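Putative trimethylamine methyltransferase (Rhizobium meliloti, PDB 4YYC) probably acts as a methyltransferase of the trimethylamine methyltransferase family. Local coordinates at residues A[288-293]-A[341-346]. Residues are numbered along the deposited sequence; the frame is centred on the assembly and turned at random.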
loop_
_atom_site.group_PDB
_atom_site.type_symbol
_atom_site.label_atom_id
_atom_site.label_comp_id
_atom_site.label_asym_id
_atom_site.label_seq_id
_atom_site.Cartn_x
_atom_site.Cartn_y
_atom_site.Cartn_z
ATOM N N GLY A 288 -10.079 19.642 -8.380
ATOM C CA GLY A 288 -11.030 20.532 -7.732
ATOM C C GLY A 288 -11.043 20.388 -6.226
ATOM O O GLY A 288 -11.154 21.396 -5.504
ATOM N N THR A 289 -10.929 19.148 -5.760
ATOM C CA THR A 289 -10.847 18.864 -4.346
ATOM C C THR A 289 -9.592 19.528 -3.744
ATOM O O THR A 289 -9.686 20.167 -2.706
ATOM C CB THR A 289 -10.849 17.348 -4.094
ATOM O OG1 THR A 289 -12.142 16.823 -4.444
ATOM C CG2 THR A 289 -10.557 16.986 -2.650
ATOM N N LEU A 290 -8.441 19.351 -4.384
ATOM C CA LEU A 290 -7.214 19.977 -3.897
ATOM C C LEU A 290 -7.307 21.496 -3.816
ATOM O O LEU A 290 -6.776 22.108 -2.911
ATOM C CB LEU A 290 -6.009 19.644 -4.771
ATOM C CG LEU A 290 -5.449 18.258 -4.535
ATOM C CD1 LEU A 290 -4.400 17.966 -5.576
ATOM C CD2 LEU A 290 -4.880 18.110 -3.123
ATOM N N THR A 291 -7.897 22.122 -4.835
ATOM C CA THR A 291 -8.051 23.548 -4.839
ATOM C C THR A 291 -8.882 23.996 -3.627
ATOM O O THR A 291 -8.544 24.964 -2.936
ATOM C CB THR A 291 -8.744 23.958 -6.153
ATOM O OG1 THR A 291 -7.890 23.552 -7.226
ATOM C CG2 THR A 291 -8.981 25.403 -6.201
ATOM N N GLN A 292 -10.003 23.312 -3.406
ATOM C CA GLN A 292 -10.856 23.681 -2.267
ATOM C C GLN A 292 -10.142 23.465 -0.931
ATOM O O GLN A 292 -10.220 24.293 -0.025
ATOM C CB GLN A 292 -12.156 22.916 -2.287
ATOM C CG GLN A 292 -13.220 23.542 -1.399
ATOM C CD GLN A 292 -14.413 22.604 -1.330
ATOM O OE1 GLN A 292 -15.120 22.462 -2.297
ATOM N NE2 GLN A 292 -14.611 21.934 -0.193
ATOM N N ILE A 293 -9.467 22.336 -0.811
ATOM C CA ILE A 293 -8.674 22.063 0.371
ATOM C C ILE A 293 -7.672 23.172 0.671
ATOM O O ILE A 293 -7.579 23.665 1.802
ATOM C CB ILE A 293 -7.937 20.709 0.257
ATOM C CG1 ILE A 293 -8.944 19.573 0.431
ATOM C CG2 ILE A 293 -6.839 20.608 1.304
ATOM C CD1 ILE A 293 -8.369 18.231 -0.028
ATOM N N TYR A 341 -1.646 12.670 -1.666
ATOM C CA TYR A 341 -0.261 12.853 -2.120
ATOM C C TYR A 341 -0.046 14.297 -2.570
ATOM O O TYR A 341 0.965 14.906 -2.270
ATOM C CB TYR A 341 0.086 11.935 -3.299
ATOM C CG TYR A 341 0.448 10.492 -2.985
ATOM C CD1 TYR A 341 1.507 10.181 -2.122
ATOM C CD2 TYR A 341 -0.244 9.434 -3.563
ATOM C CE1 TYR A 341 1.885 8.871 -1.894
ATOM C CE2 TYR A 341 0.110 8.120 -3.287
ATOM C CZ TYR A 341 1.171 7.854 -2.472
ATOM O OH TYR A 341 1.539 6.566 -2.176
ATOM N N GLY A 342 -0.998 14.825 -3.334
ATOM C CA GLY A 342 -0.928 16.164 -3.841
ATOM C C GLY A 342 -0.996 17.200 -2.725
ATOM O O GLY A 342 -0.251 18.210 -2.718
ATOM N N ALA A 343 -1.865 16.958 -1.773
ATOM C CA ALA A 343 -2.039 17.910 -0.673
ATOM C C ALA A 343 -0.734 17.998 0.141
ATOM O O ALA A 343 -0.325 19.069 0.621
ATOM C CB ALA A 343 -3.218 17.512 0.206
ATOM N N ALA A 344 -0.058 16.878 0.325
ATOM C CA ALA A 344 1.240 16.896 1.015
ATOM C C ALA A 344 2.272 17.779 0.311
ATOM O O ALA A 344 3.016 18.528 0.965
ATOM C CB ALA A 344 1.783 15.482 1.151
ATOM N N GLN A 345 2.295 17.720 -1.018
ATOM C CA GLN A 345 3.136 18.582 -1.784
ATOM C C GLN A 345 2.795 20.042 -1.540
ATOM O O GLN A 345 3.711 20.868 -1.322
ATOM C CB GLN A 345 3.046 18.297 -3.292
ATOM C CG GLN A 345 3.534 16.923 -3.673
ATOM C CD GLN A 345 3.466 16.672 -5.167
ATOM O OE1 GLN A 345 2.591 15.934 -5.643
ATOM N NE2 GLN A 345 4.341 17.320 -5.897
ATOM N N LEU A 346 1.510 20.356 -1.564
ATOM C CA LEU A 346 1.062 21.756 -1.328
ATOM C C LEU A 346 1.379 22.231 0.073
ATOM O O LEU A 346 1.724 23.400 0.288
ATOM C CB LEU A 346 -0.425 21.879 -1.602
ATOM C CG LEU A 346 -0.786 21.665 -3.075
ATOM C CD1 LEU A 346 -2.291 21.442 -3.151
ATOM C CD2 LEU A 346 -0.302 22.775 -3.978
#
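Next to Leu290, whose side chain reaches Ala343 on the neighbouring helix, the hydroxyl Thr289 OG1 is gripped by three groups: the hydroxyls of Ser282 and Ser278 and the backbone carbonyl of Thr285. These bonds tie the start of helix 286-307 to the chain that leads into it, while between 288-293 and 341-346 no hydrogen bond forms, and the side chains that meet are all apolar. Leu290 does nearly all the bridging. A first torsion of -78° turns CG away from the carbonyl carbon, and from there methyl CD2 reaches over to the second helix, 3.5 Å from Ala343 N and 4.0 Å from Gly342 C. The same methyl touches Ala343 CB at 3.8 Å and, one turn further along, Leu346 CD1 at 4.2 Å. It therefore rests on the Gly342-Ala343 peptide, the alanine methyl and one leucine branch. Gly342 has no side chain to stand in the way, and the other leucine methyl, CD1, comes to 4.3 Å from Gly342 CA. Ile293 also points this way but stays more distant, its nearest approach being 4.9 Å between CG2 and Ala343 CB.

The local axes run roughly parallel, 10.2 Å apart at an angle of 36°. The two helices follow the adjacent parallel strands 269-277 and 313-322, an alternation consistent with the TIM-barrel fold of this family. On the sheet side, Thr317 of strand 313-322 packs against both Ile293 and Ala343; Leu59 of helix 56-73 lies against Leu346. With Leu290 CD2 making the closest approaches and all four touching residues buried, cohesion between the segments probably rests on van der Waals contact and exclusion of water, without a directional bond.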